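Local atomic coordinates of 4-alpha-glucanotransferase (Aquifex aeolicus, PDB entry 1TZ7), a protein that is an amylomaltase, also called D-enzyme or disproportionating enzyme, a member of the 4-alpha-glucanotransferase family built round a barrel of eight parallel strands. Residues R22-L27 and K496-Y501; G86-I91 and E126-A131; A156-I161 and K167-W172; E440-V445 and E492-L497. All coordinates share one frame; numbering follows the deposited sequence.

Contact 1. Residues R22-L27 and K496-Y501; sequences RLAGIL and KLLGIY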
loop_
_atom_site.group_PDB
_atom_site.type_symbol
_atom_site.label_atom_id
_atom_site.label_comp_id
_atom_site.label_asym_id
_atom_site.label_seq_id
_atom_site.Cartn_x
_atom_site.Cartn_y
_atom_site.Cartn_z
ATOM N N ARG A 22 4.794 20.611 -11.494
ATOM C CA ARG A 22 4.484 20.806 -10.078
ATOM C C ARG A 22 3.098 20.270 -9.769
ATOM O O ARG A 22 2.091 20.899 -10.096
ATOM C CB ARG A 22 4.547 22.290 -9.714
ATOM C CG ARG A 22 5.919 22.902 -9.837
ATOM C CD ARG A 22 5.953 24.403 -9.551
ATOM N NE ARG A 22 5.402 24.722 -8.234
ATOM C CZ ARG A 22 5.998 24.432 -7.079
ATOM N NH1 ARG A 22 5.420 24.761 -5.928
ATOM N NH2 ARG A 22 7.176 23.809 -7.067
ATOM N N LEU A 23 3.046 19.109 -9.132
ATOM C CA LEU A 23 1.784 18.440 -8.879
ATOM C C LEU A 23 1.519 18.307 -7.403
ATOM O O LEU A 23 2.444 18.273 -6.600
ATOM C CB LEU A 23 1.787 17.068 -9.527
ATOM C CG LEU A 23 1.863 17.098 -11.056
ATOM C CD1 LEU A 23 3.227 16.805 -11.516
ATOM C CD2 LEU A 23 0.907 16.130 -11.644
ATOM N N ALA A 24 0.240 18.234 -7.050
ATOM C CA ALA A 24 -0.179 18.011 -5.676
ATOM C C ALA A 24 -1.104 16.800 -5.608
ATOM O O ALA A 24 -1.770 16.468 -6.575
ATOM C CB ALA A 24 -0.882 19.239 -5.139
ATOM N N GLY A 25 -1.142 16.147 -4.459
ATOM C CA GLY A 25 -1.994 14.990 -4.281
ATOM C C GLY A 25 -2.422 14.786 -2.857
ATOM O O GLY A 25 -1.970 15.489 -1.952
ATOM N N ILE A 26 -3.305 13.815 -2.654
ATOM C CA ILE A 26 -3.749 13.449 -1.333
ATOM C C ILE A 26 -3.423 11.985 -1.065
ATOM O O ILE A 26 -3.598 11.135 -1.932
ATOM C CB ILE A 26 -5.275 13.700 -1.189
ATOM C CG1 ILE A 26 -5.565 15.210 -1.194
ATOM C CG2 ILE A 26 -5.807 13.057 0.102
ATOM C CD1 ILE A 26 -7.034 15.561 -1.062
ATOM N N LEU A 27 -2.931 11.706 0.143
ATOM C CA LEU A 27 -2.744 10.337 0.603
ATOM C C LEU A 27 -3.994 9.876 1.362
ATOM O O LEU A 27 -4.309 10.389 2.438
ATOM C CB LEU A 27 -1.494 10.241 1.495
ATOM C CG LEU A 27 -1.278 8.941 2.294
ATOM C CD1 LEU A 27 -1.321 7.732 1.399
ATOM C CD2 LEU A 27 0.052 9.008 3.047
ATOM N N LYS A 496 -7.575 27.240 -3.583
ATOM C CA LYS A 496 -6.864 28.517 -3.573
ATOM C C LYS A 496 -5.369 28.309 -3.330
ATOM O O LYS A 496 -4.537 28.907 -3.997
ATOM C CB LYS A 496 -7.439 29.433 -2.486
ATOM C CG LYS A 496 -6.972 30.880 -2.580
ATOM C CD LYS A 496 -8.150 31.843 -2.561
ATOM C CE LYS A 496 -7.697 33.271 -2.768
ATOM N NZ LYS A 496 -7.451 33.579 -4.205
ATOM N N LEU A 497 -5.044 27.457 -2.368
ATOM C CA LEU A 497 -3.647 27.215 -1.991
ATOM C C LEU A 497 -2.859 26.584 -3.134
ATOM O O LEU A 497 -1.739 26.987 -3.411
ATOM C CB LEU A 497 -3.578 26.309 -0.758
ATOM C CG LEU A 497 -3.111 26.955 0.551
ATOM C CD1 LEU A 497 -3.810 28.271 0.805
ATOM C CD2 LEU A 497 -3.334 26.001 1.704
ATOM N N LEU A 498 -3.450 25.584 -3.786
ATOM C CA LEU A 498 -2.795 24.913 -4.906
ATOM C C LEU A 498 -2.463 25.918 -6.008
ATOM O O LEU A 498 -1.398 25.868 -6.587
ATOM C CB LEU A 498 -3.687 23.793 -5.472
ATOM C CG LEU A 498 -3.917 22.562 -4.586
ATOM C CD1 LEU A 498 -4.543 21.443 -5.399
ATOM C CD2 LEU A 498 -2.621 22.084 -3.935
ATOM N N GLY A 499 -3.399 26.831 -6.284
ATOM C CA GLY A 499 -3.209 27.841 -7.316
ATOM C C GLY A 499 -2.136 28.854 -6.947
ATOM O O GLY A 499 -1.345 29.254 -7.788
ATOM N N ILE A 500 -2.113 29.253 -5.678
ATOM C CA ILE A 500 -1.124 30.215 -5.180
ATOM C C ILE A 500 0.303 29.688 -5.359
ATOM O O ILE A 500 1.207 30.445 -5.704
ATOM C CB ILE A 500 -1.399 30.538 -3.673
ATOM C CG1 ILE A 500 -2.636 31.421 -3.541
ATOM C CG2 ILE A 500 -0.200 31.228 -3.038
ATOM C CD1 ILE A 500 -3.268 31.392 -2.151
ATOM N N TYR A 501 0.493 28.381 -5.125
ATOM C CA TYR A 501 1.828 27.768 -5.177
ATOM C C TYR A 501 2.032 26.952 -6.453
ATOM O O TYR A 501 2.934 26.123 -6.528
ATOM C CB TYR A 501 2.061 26.899 -3.927
ATOM C CG TYR A 501 1.972 27.700 -2.654
ATOM C CD1 TYR A 501 2.902 28.696 -2.376
ATOM C CD2 TYR A 501 0.941 27.495 -1.746
ATOM C CE1 TYR A 501 2.818 29.457 -1.215
ATOM C CE2 TYR A 501 0.847 28.245 -0.585
ATOM C CZ TYR A 501 1.791 29.226 -0.325
ATOM O OH TYR A 501 1.701 29.969 0.823
#

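Contact 2. Residues G86-I91 and E126-A131; sequences GNYVLI and ELLEKA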
loop_
_atom_site.group_PDB
_atom_site.type_symbol
_atom_site.label_atom_id
_atom_site.label_comp_id
_atom_site.label_asym_id
_atom_site.label_seq_id
_atom_site.Cartn_x
_atom_site.Cartn_y
_atom_site.Cartn_z
ATOM N N GLY A 86 -6.459 -8.535 -5.169
ATOM C CA GLY A 86 -7.132 -7.413 -4.553
ATOM C C GLY A 86 -7.916 -7.818 -3.309
ATOM O O GLY A 86 -8.243 -8.989 -3.116
ATOM N N ASN A 87 -8.219 -6.830 -2.474
ATOM C CA ASN A 87 -8.854 -7.052 -1.176
ATOM C C ASN A 87 -10.382 -6.965 -1.303
ATOM O O ASN A 87 -10.921 -5.908 -1.625
ATOM C CB ASN A 87 -8.348 -5.989 -0.181
ATOM C CG ASN A 87 -8.648 -6.338 1.262
ATOM O OD1 ASN A 87 -9.173 -7.419 1.568
ATOM N ND2 ASN A 87 -8.315 -5.418 2.166
ATOM N N TYR A 88 -11.073 -8.080 -1.044
ATOM C CA TYR A 88 -12.495 -8.195 -1.394
ATOM C C TYR A 88 -13.405 -7.289 -0.539
ATOM O O TYR A 88 -14.523 -6.978 -0.942
ATOM C CB TYR A 88 -12.967 -9.667 -1.317
ATOM C CG TYR A 88 -13.189 -10.213 0.099
ATOM C CD1 TYR A 88 -14.416 -10.055 0.746
ATOM C CD2 TYR A 88 -12.179 -10.906 0.767
ATOM C CE1 TYR A 88 -14.627 -10.561 2.033
ATOM C CE2 TYR A 88 -12.377 -11.416 2.054
ATOM C CZ TYR A 88 -13.601 -11.241 2.680
ATOM O OH TYR A 88 -13.802 -11.746 3.950
ATOM N N VAL A 89 -12.916 -6.863 0.629
ATOM C CA VAL A 89 -13.698 -5.976 1.506
ATOM C C VAL A 89 -13.785 -4.543 0.950
ATOM O O VAL A 89 -14.579 -3.732 1.432
ATOM C CB VAL A 89 -13.126 -5.931 2.958
ATOM C CG1 VAL A 89 -13.228 -7.296 3.612
ATOM C CG2 VAL A 89 -11.691 -5.431 2.968
ATOM N N LEU A 90 -12.968 -4.246 -0.067
ATOM C CA LEU A 90 -13.003 -2.939 -0.732
ATOM C C LEU A 90 -14.018 -2.913 -1.883
ATOM O O LEU A 90 -14.189 -1.894 -2.538
ATOM C CB LEU A 90 -11.622 -2.578 -1.271
ATOM C CG LEU A 90 -10.466 -2.650 -0.273
ATOM C CD1 LEU A 90 -9.160 -2.277 -0.955
ATOM C CD2 LEU A 90 -10.722 -1.749 0.919
ATOM N N ILE A 91 -14.680 -4.034 -2.123
ATOM C CA ILE A 91 -15.640 -4.121 -3.213
ATOM C C ILE A 91 -16.929 -3.386 -2.859
ATOM O O ILE A 91 -17.427 -3.485 -1.735
ATOM C CB ILE A 91 -15.935 -5.595 -3.559
ATOM C CG1 ILE A 91 -14.740 -6.205 -4.295
ATOM C CG2 ILE A 91 -17.199 -5.702 -4.417
ATOM C CD1 ILE A 91 -14.813 -7.719 -4.461
ATOM N N GLU A 126 -20.400 -12.873 2.411
ATOM C CA GLU A 126 -21.743 -13.432 2.265
ATOM C C GLU A 126 -22.435 -12.861 1.027
ATOM O O GLU A 126 -23.102 -13.584 0.298
ATOM C CB GLU A 126 -22.589 -13.154 3.526
ATOM C CG GLU A 126 -23.060 -14.413 4.251
ATOM C CD GLU A 126 -21.969 -15.468 4.370
ATOM O OE1 GLU A 126 -22.227 -16.636 4.005
ATOM O OE2 GLU A 126 -20.854 -15.127 4.826
ATOM N N LEU A 127 -22.264 -11.562 0.796
ATOM C CA LEU A 127 -22.817 -10.917 -0.395
ATOM C C LEU A 127 -22.206 -11.498 -1.669
ATOM O O LEU A 127 -22.887 -11.646 -2.673
ATOM C CB LEU A 127 -22.573 -9.404 -0.354
ATOM C CG LEU A 127 -23.380 -8.602 0.673
ATOM C CD1 LEU A 127 -23.002 -7.135 0.596
ATOM C CD2 LEU A 127 -24.879 -8.780 0.467
ATOM N N LEU A 128 -20.914 -11.825 -1.610
ATOM C CA LEU A 128 -20.185 -12.322 -2.780
ATOM C C LEU A 128 -20.473 -13.805 -3.025
ATOM O O LEU A 128 -20.438 -14.269 -4.162
ATOM C CB LEU A 128 -18.674 -12.102 -2.604
ATOM C CG LEU A 128 -18.184 -10.663 -2.812
ATOM C CD1 LEU A 128 -16.804 -10.467 -2.206
ATOM C CD2 LEU A 128 -18.174 -10.305 -4.290
ATOM N N GLU A 129 -20.751 -14.541 -1.952
ATOM C CA GLU A 129 -21.157 -15.942 -2.064
ATOM C C GLU A 129 -22.519 -16.028 -2.729
ATOM O O GLU A 129 -22.760 -16.900 -3.559
ATOM C CB GLU A 129 -21.208 -16.599 -0.678
ATOM C CG GLU A 129 -19.842 -16.946 -0.101
ATOM C CD GLU A 129 -19.261 -18.219 -0.683
ATOM O OE1 GLU A 129 -19.950 -18.881 -1.485
ATOM O OE2 GLU A 129 -18.112 -18.557 -0.337
ATOM N N LYS A 130 -23.405 -15.109 -2.356
ATOM C CA LYS A 130 -24.759 -15.066 -2.895
ATOM C C LYS A 130 -24.745 -14.609 -4.354
ATOM O O LYS A 130 -25.517 -15.102 -5.175
ATOM C CB LYS A 130 -25.626 -14.115 -2.058
ATOM C CG LYS A 130 -27.117 -14.237 -2.316
ATOM C CD LYS A 130 -27.936 -13.628 -1.168
ATOM C CE LYS A 130 -28.063 -14.595 0.017
ATOM N NZ LYS A 130 -29.486 -14.804 0.425
ATOM N N ALA A 131 -23.857 -13.669 -4.666
ATOM C CA ALA A 131 -23.740 -13.137 -6.023
ATOM C C ALA A 131 -23.194 -14.193 -6.979
ATOM O O ALA A 131 -23.601 -14.264 -8.137
ATOM C CB ALA A 131 -22.839 -11.903 -6.031
#

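Contact 3. Residues A156-I161 and K167-W172; sequences ALYMAI and KEWYEW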
loop_
_atom_site.group_PDB
_atom_site.type_symbol
_atom_site.label_atom_id
_atom_site.label_comp_id
_atom_site.label_asym_id
_atom_site.label_seq_id
_atom_site.Cartn_x
_atom_site.Cartn_y
_atom_site.Cartn_z
ATOM N N ALA A 156 -6.251 -18.466 -6.724
ATOM C CA ALA A 156 -7.596 -19.006 -6.540
ATOM C C ALA A 156 -7.554 -20.467 -6.060
ATOM O O ALA A 156 -8.413 -20.902 -5.292
ATOM C CB ALA A 156 -8.375 -18.901 -7.822
ATOM N N LEU A 157 -6.555 -21.214 -6.521
ATOM C CA LEU A 157 -6.359 -22.590 -6.072
ATOM C C LEU A 157 -5.810 -22.614 -4.645
ATOM O O LEU A 157 -6.195 -23.446 -3.840
ATOM C CB LEU A 157 -5.404 -23.326 -7.014
ATOM C CG LEU A 157 -5.162 -24.807 -6.710
ATOM C CD1 LEU A 157 -6.461 -25.596 -6.791
ATOM C CD2 LEU A 157 -4.123 -25.382 -7.660
ATOM N N TYR A 158 -4.908 -21.691 -4.355
ATOM C CA TYR A 158 -4.363 -21.523 -3.008
ATOM C C TYR A 158 -5.488 -21.276 -1.999
ATOM O O TYR A 158 -5.498 -21.857 -0.922
ATOM C CB TYR A 158 -3.360 -20.357 -3.011
ATOM C CG TYR A 158 -2.972 -19.801 -1.654
ATOM C CD1 TYR A 158 -1.870 -20.299 -0.963
ATOM C CD2 TYR A 158 -3.681 -18.748 -1.085
ATOM C CE1 TYR A 158 -1.497 -19.775 0.272
ATOM C CE2 TYR A 158 -3.315 -18.214 0.153
ATOM C CZ TYR A 158 -2.227 -18.731 0.823
ATOM O OH TYR A 158 -1.863 -18.206 2.046
ATOM N N MET A 159 -6.441 -20.426 -2.373
ATOM C CA MET A 159 -7.546 -20.066 -1.484
ATOM C C MET A 159 -8.533 -21.222 -1.318
ATOM O O MET A 159 -9.140 -21.375 -0.267
ATOM C CB MET A 159 -8.287 -18.837 -2.021
ATOM C CG MET A 159 -7.475 -17.539 -1.967
ATOM S SD MET A 159 -7.056 -17.032 -0.294
ATOM C CE MET A 159 -8.671 -16.535 0.340
ATOM N N ALA A 160 -8.686 -22.029 -2.366
ATOM C CA ALA A 160 -9.644 -23.145 -2.351
ATOM C C ALA A 160 -9.139 -24.298 -1.484
ATOM O O ALA A 160 -9.922 -24.966 -0.805
ATOM C CB ALA A 160 -9.910 -23.627 -3.761
ATOM N N ILE A 161 -7.826 -24.525 -1.512
ATOM C CA ILE A 161 -7.203 -25.573 -0.700
ATOM C C ILE A 161 -7.125 -25.140 0.765
ATOM O O ILE A 161 -7.321 -25.948 1.669
ATOM C CB ILE A 161 -5.779 -25.904 -1.237
ATOM C CG1 ILE A 161 -5.859 -26.431 -2.672
ATOM C CG2 ILE A 161 -5.094 -26.938 -0.342
ATOM C CD1 ILE A 161 -4.548 -26.360 -3.421
ATOM N N LYS A 167 -6.104 -25.033 6.719
ATOM C CA LYS A 167 -4.711 -24.925 7.160
ATOM C C LYS A 167 -3.901 -24.035 6.211
ATOM O O LYS A 167 -4.316 -23.774 5.087
ATOM C CB LYS A 167 -4.070 -26.314 7.225
ATOM C CG LYS A 167 -4.558 -27.175 8.378
ATOM C CD LYS A 167 -3.903 -28.553 8.351
ATOM C CE LYS A 167 -4.719 -29.581 9.123
ATOM N NZ LYS A 167 -4.405 -30.974 8.698
ATOM N N GLU A 168 -2.742 -23.582 6.681
ATOM C CA GLU A 168 -1.807 -22.813 5.845
ATOM C C GLU A 168 -1.089 -23.744 4.857
ATOM O O GLU A 168 -1.161 -24.960 4.983
ATOM C CB GLU A 168 -0.780 -22.086 6.729
ATOM C CG GLU A 168 -0.807 -20.569 6.604
ATOM C CD GLU A 168 -2.152 -19.973 6.977
ATOM O OE1 GLU A 168 -2.766 -19.300 6.117
ATOM O OE2 GLU A 168 -2.594 -20.174 8.129
ATOM N N TRP A 169 -0.399 -23.163 3.876
ATOM C CA TRP A 169 0.176 -23.952 2.779
ATOM C C TRP A 169 1.317 -24.844 3.261
ATOM O O TRP A 169 1.496 -25.952 2.761
ATOM C CB TRP A 169 0.648 -23.042 1.617
ATOM C CG TRP A 169 1.867 -22.218 1.918
ATOM C CD1 TRP A 169 1.895 -20.910 2.296
ATOM C CD2 TRP A 169 3.235 -22.642 1.851
ATOM N NE1 TRP A 169 3.192 -20.495 2.476
ATOM C CE2 TRP A 169 4.035 -21.539 2.209
ATOM C CE3 TRP A 169 3.869 -23.850 1.526
ATOM C CZ2 TRP A 169 5.431 -21.606 2.254
ATOM C CZ3 TRP A 169 5.258 -23.910 1.571
ATOM C CH2 TRP A 169 6.018 -22.796 1.931
ATOM N N TYR A 170 2.080 -24.357 4.240
ATOM C CA TYR A 170 3.224 -25.110 4.771
ATOM C C TYR A 170 2.779 -26.216 5.735
ATOM O O TYR A 170 3.601 -26.983 6.218
ATOM C CB TYR A 170 4.226 -24.166 5.470
ATOM C CG TYR A 170 3.605 -23.248 6.506
ATOM C CD1 TYR A 170 3.149 -21.982 6.154
ATOM C CD2 TYR A 170 3.481 -23.646 7.836
ATOM C CE1 TYR A 170 2.585 -21.138 7.093
ATOM C CE2 TYR A 170 2.915 -22.808 8.785
ATOM C CZ TYR A 170 2.470 -21.554 8.407
ATOM O OH TYR A 170 1.910 -20.717 9.336
ATOM N N GLU A 171 1.474 -26.286 6.002
ATOM C CA GLU A 171 0.905 -27.348 6.843
ATOM C C GLU A 171 0.149 -28.401 6.003
ATOM O O GLU A 171 -0.279 -29.428 6.528
ATOM C CB GLU A 171 -0.040 -26.743 7.891
ATOM C CG GLU A 171 0.546 -25.550 8.645
ATOM C CD GLU A 171 -0.276 -25.161 9.863
ATOM O OE1 GLU A 171 -1.387 -24.617 9.685
ATOM O OE2 GLU A 171 0.191 -25.397 10.999
ATOM N N TRP A 172 -0.007 -28.135 4.701
ATOM C CA TRP A 172 -0.720 -29.059 3.804
ATOM C C TRP A 172 0.060 -30.346 3.619
ATOM O O TRP A 172 1.251 -30.409 3.918
ATOM C CB TRP A 172 -0.945 -28.416 2.433
ATOM C CG TRP A 172 -1.896 -27.273 2.438
ATOM C CD1 TRP A 172 -2.832 -26.982 3.390
ATOM C CD2 TRP A 172 -2.014 -26.259 1.440
ATOM N NE1 TRP A 172 -3.521 -25.844 3.042
ATOM C CE2 TRP A 172 -3.038 -25.380 1.849
ATOM C CE3 TRP A 172 -1.352 -25.999 0.232
ATOM C CZ2 TRP A 172 -3.416 -24.265 1.096
ATOM C CZ3 TRP A 172 -1.731 -24.890 -0.512
ATOM C CH2 TRP A 172 -2.752 -24.041 -0.077
HETATM O O HOH W 1 -1.441 -20.229 3.521
#

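Contact 4. Residues E440-V445 and E492-L497; sequences ELIRLV and EFIKKL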
loop_
_atom_site.group_PDB
_atom_site.type_symbol
_atom_site.label_atom_id
_atom_site.label_comp_id
_atom_site.label_asym_id
_atom_site.label_seq_id
_atom_site.Cartn_x
_atom_site.Cartn_y
_atom_site.Cartn_z
ATOM N N GLU A 440 0.038 25.953 7.974
ATOM C CA GLU A 440 1.379 26.518 7.812
ATOM C C GLU A 440 2.324 25.512 7.171
ATOM O O GLU A 440 3.166 25.877 6.337
ATOM C CB GLU A 440 1.940 26.975 9.166
ATOM C CG GLU A 440 2.252 28.460 9.244
ATOM C CD GLU A 440 1.083 29.323 8.823
ATOM O OE1 GLU A 440 1.097 29.830 7.682
ATOM O OE2 GLU A 440 0.150 29.495 9.633
ATOM N N LEU A 441 2.181 24.245 7.550
ATOM C CA LEU A 441 3.074 23.200 7.065
ATOM C C LEU A 441 2.662 22.720 5.693
ATOM O O LEU A 441 3.499 22.297 4.907
ATOM C CB LEU A 441 3.111 22.023 8.053
ATOM C CG LEU A 441 3.725 22.325 9.434
ATOM C CD1 LEU A 441 4.267 21.064 10.077
ATOM C CD2 LEU A 441 4.814 23.379 9.336
ATOM N N ILE A 442 1.365 22.782 5.401
ATOM C CA ILE A 442 0.885 22.531 4.049
ATOM C C ILE A 442 1.495 23.553 3.082
ATOM O O ILE A 442 1.980 23.192 2.022
ATOM C CB ILE A 442 -0.658 22.581 3.998
ATOM C CG1 ILE A 442 -1.249 21.288 4.580
ATOM C CG2 ILE A 442 -1.146 22.770 2.557
ATOM C CD1 ILE A 442 -2.709 21.409 4.993
ATOM N N ARG A 443 1.469 24.828 3.470
ATOM C CA ARG A 443 2.071 25.895 2.658
ATOM C C ARG A 443 3.556 25.637 2.398
ATOM O O ARG A 443 4.032 25.830 1.291
ATOM C CB ARG A 443 1.905 27.244 3.339
ATOM C CG ARG A 443 0.511 27.828 3.229
ATOM C CD ARG A 443 0.360 29.174 3.909
ATOM N NE ARG A 443 -1.032 29.612 3.963
ATOM C CZ ARG A 443 -1.622 30.373 3.042
ATOM N NH1 ARG A 443 -0.945 30.791 1.979
ATOM N NH2 ARG A 443 -2.896 30.720 3.186
ATOM N N LEU A 444 4.279 25.200 3.435
ATOM C CA LEU A 444 5.721 24.923 3.320
ATOM C C LEU A 444 5.983 23.779 2.323
ATOM O O LEU A 444 6.927 23.829 1.531
ATOM C CB LEU A 444 6.303 24.553 4.696
ATOM C CG LEU A 444 7.209 25.571 5.430
ATOM C CD1 LEU A 444 7.072 26.973 4.903
ATOM C CD2 LEU A 444 6.934 25.535 6.914
ATOM N N VAL A 445 5.148 22.756 2.375
ATOM C CA VAL A 445 5.269 21.639 1.464
ATOM C C VAL A 445 4.945 22.084 0.012
ATOM O O VAL A 445 5.645 21.715 -0.928
ATOM C CB VAL A 445 4.341 20.474 1.892
ATOM C CG1 VAL A 445 4.195 19.451 0.772
ATOM C CG2 VAL A 445 4.877 19.814 3.151
ATOM N N GLU A 492 -12.660 25.079 -1.310
ATOM C CA GLU A 492 -12.321 26.456 -1.698
ATOM C C GLU A 492 -10.990 26.880 -1.078
ATOM O O GLU A 492 -10.197 27.580 -1.703
ATOM C CB GLU A 492 -13.429 27.428 -1.274
ATOM C CG GLU A 492 -13.712 28.520 -2.297
ATOM C CD GLU A 492 -14.244 27.968 -3.610
ATOM O OE1 GLU A 492 -13.485 27.959 -4.607
ATOM O OE2 GLU A 492 -15.419 27.543 -3.644
ATOM N N PHE A 493 -10.754 26.440 0.151
ATOM C CA PHE A 493 -9.525 26.757 0.858
ATOM C C PHE A 493 -8.312 26.100 0.167
ATOM O O PHE A 493 -7.332 26.770 -0.146
ATOM C CB PHE A 493 -9.634 26.307 2.330
ATOM C CG PHE A 493 -8.312 26.015 2.982
ATOM C CD1 PHE A 493 -7.894 24.697 3.176
ATOM C CD2 PHE A 493 -7.488 27.048 3.413
ATOM C CE1 PHE A 493 -6.669 24.418 3.784
ATOM C CE2 PHE A 493 -6.265 26.774 4.021
ATOM C CZ PHE A 493 -5.859 25.453 4.204
ATOM N N ILE A 494 -8.397 24.800 -0.080
ATOM C CA ILE A 494 -7.257 24.062 -0.620
ATOM C C ILE A 494 -7.037 24.370 -2.115
ATOM O O ILE A 494 -5.907 24.438 -2.575
ATOM C CB ILE A 494 -7.427 22.534 -0.392
ATOM C CG1 ILE A 494 -6.102 21.800 -0.657
ATOM C CG2 ILE A 494 -8.509 21.973 -1.289
ATOM C CD1 ILE A 494 -4.980 22.167 0.307
ATOM N N LYS A 495 -8.125 24.564 -2.854
ATOM C CA LYS A 495 -8.036 24.962 -4.266
ATOM C C LYS A 495 -7.241 26.252 -4.409
ATOM O O LYS A 495 -6.342 26.348 -5.246
ATOM C CB LYS A 495 -9.436 25.141 -4.867
ATOM C CG LYS A 495 -9.441 25.487 -6.359
ATOM C CD LYS A 495 -10.869 25.601 -6.903
ATOM C CE LYS A 495 -10.878 25.914 -8.399
ATOM N NZ LYS A 495 -12.147 26.568 -8.827
ATOM N N LYS A 496 -7.575 27.240 -3.583
ATOM C CA LYS A 496 -6.864 28.517 -3.573
ATOM C C LYS A 496 -5.369 28.309 -3.330
ATOM O O LYS A 496 -4.537 28.907 -3.997
ATOM C CB LYS A 496 -7.439 29.433 -2.486
ATOM C CG LYS A 496 -6.972 30.880 -2.580
ATOM C CD LYS A 496 -8.150 31.843 -2.561
ATOM C CE LYS A 496 -7.697 33.271 -2.768
ATOM N NZ LYS A 496 -7.451 33.579 -4.205
ATOM N N LEU A 497 -5.044 27.457 -2.368
ATOM C CA LEU A 497 -3.647 27.215 -1.991
ATOM C C LEU A 497 -2.859 26.584 -3.134
ATOM O O LEU A 497 -1.739 26.987 -3.411
ATOM C CB LEU A 497 -3.578 26.309 -0.758
ATOM C CG LEU A 497 -3.111 26.955 0.551
ATOM C CD1 LEU A 497 -3.810 28.271 0.805
ATOM C CD2 LEU A 497 -3.334 26.001 1.704
#

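Contact 1. Residues R22-L27 and K496-Y501
R22 reaches from just before strand 23-27 to the C-terminal end of helix 491-500 and meets it with the edge of its guanidinium. The carbonyl oxygen of Y501, the first residue to leave the helical path, lies in the guanidinium plane. NH1 of R22 bonds this O of Y501 at 2.9 Å with a nearly straight N-H (162°), approaching in the carbonyl plane. The NE of R22 adds a weak, more bent bond to the same O of Y501, 3.3 Å long. A kink in the arginine chain at CG-CD (chi3 56°) turns the head back toward this carbonyl. Two residues on, A24 points the same way and its CB touches CD2 of L498 at 3.5 Å, a methyl of the leucine reaching from the helix toward the strand. F58 packs against A24 and L498 beside them.

The tyrosine ring leads away from the strand, with I500 CG2 over one face and its OH bonded to R443. NH2 of R22 donates to S448 O, and NH1 also makes a weak bond to L446 O. One arginine thus takes carbonyls at the C-terminal ends of two helices, and its positive charge probably offsets the partial negative charge there.

Contact 2. Residues G86-I91 and E126-A131
Y88 and I91, in and just after the short 3-10 turn 88-90 of the loop that follows barrel strand 60-62, receive a leucine from helix 117-133. That leucine is L128, and its CD1 methyl makes the closest contacts. CD1 of L128 lies 3.8 Å from CD1 of Y88, coming at the ring obliquely, and 4.1 Å from CD1 of I91. Since Y88 has its ring between its own N and carbonyl carbon (chi1 76°), the ring swings to the side of the turn that looks at the helix, and V89 CG1 covers part of one face.

The same helix holds the turn by polar bonds: Y88 OH pairs with Y121 O, while K124 NZ reaches the carbonyls of V89 and I91. V201 and V204 of helix 192-218 extend the apolar cluster round Y88 and I91 respectively. Loop and helix both belong to the long, largely helical insertion between barrel strands 60-62 and 222-227, the kind of elaboration by which amylomaltases depart from a plain beta/alpha barrel.

Contact 3. Residues A156-I161 and K167-W172
I161 carries CG2 trans to its backbone N, its CG1 branch being at chi1 -62°, and W172 swings its indole beside its own N (chi1 -68°), which brings methyl and ring face together. CG2 of I161 stands 3.4 Å from the centroid of the six-membered ring of W172, only 13° off the ring normal, a close CH-pi contact. The opposite face is covered by W169 CA and E168 O, so the indole is clamped flat between helix and loop. Its NE1 makes a weak bond to K167 O.

Here the chain has just left helix 149-165 and folds back against the helix's last turns, in the helical insertion between barrel strands 60-62 and 222-227.

Toward the other end, Y158 O meets the edge of W172 at CH2, 3.6 Å away, and CE1 of Y158 lies 4.1 Å from CD1 of W169. A water joins Y158 OH, at a short distance, E168 OE1, to which it donates, and the backbone N of W169. W169 NE1 bonds Y233 O, and W172 packs edge-to-face with W239.

Contact 4. Residues E440-V445 and E492-L497
Apolar contacts come first: I442, on helix 437-447, directs its CG2 methyl at helix 491-500, where CD2 of L497 lies 4.0 Å from it and CD1 of I494 is at a looser 4.5 Å. The I442 and L497 side chains meet at about a right angle. The axes of the two short segments come no closer than 11.8 Å and run in roughly the same direction, at 31°, so the helices meet through side-chain ends and not through close backbones. Beneath, I442 and I494 both rest on I455 of strand 452-456.

The second kind of contact is a cation laid over a methyl. R443 is extended from CG to NE and carries its guanidinium toward helix 491-500, where CD1 of L497 sits under one face, displaced toward the rim; NH2 of R443 is 3.5 Å from that CD1. Its NH1 has Y501 as partner, and NH2 faces E439 in a long, weak ion pair. A bound (4S)-2-methyl-2,4-pentanediol, probably from the crystallisation liquor, lies about 4 Å from the arginine side chain. Neighbouring helices running the same way over the strands are characteristic of the outer layer of a beta/alpha barrel.

Contacts 1 and 4 form one patch, their centres 7 Å apart: both use helix 491-500, share K496 and L497, and are joined by the bond between Y501 OH and R443 NH1. There helix 437-447 lies alongside, and the first strand and the last helix of the chain are brought together. Contacts 2 and 3 follow one another within the loop closed by contact 1, both in the insertion between strands 60-62 and 222-227; their centres are 20 Å apart and they do not touch. Contact 4 comes after both and ends on the same stretch as contact 1. The centres of contacts 1 and 3 are 46 Å apart, and contact 3 lies across the chain's centre from contacts 1 and 4.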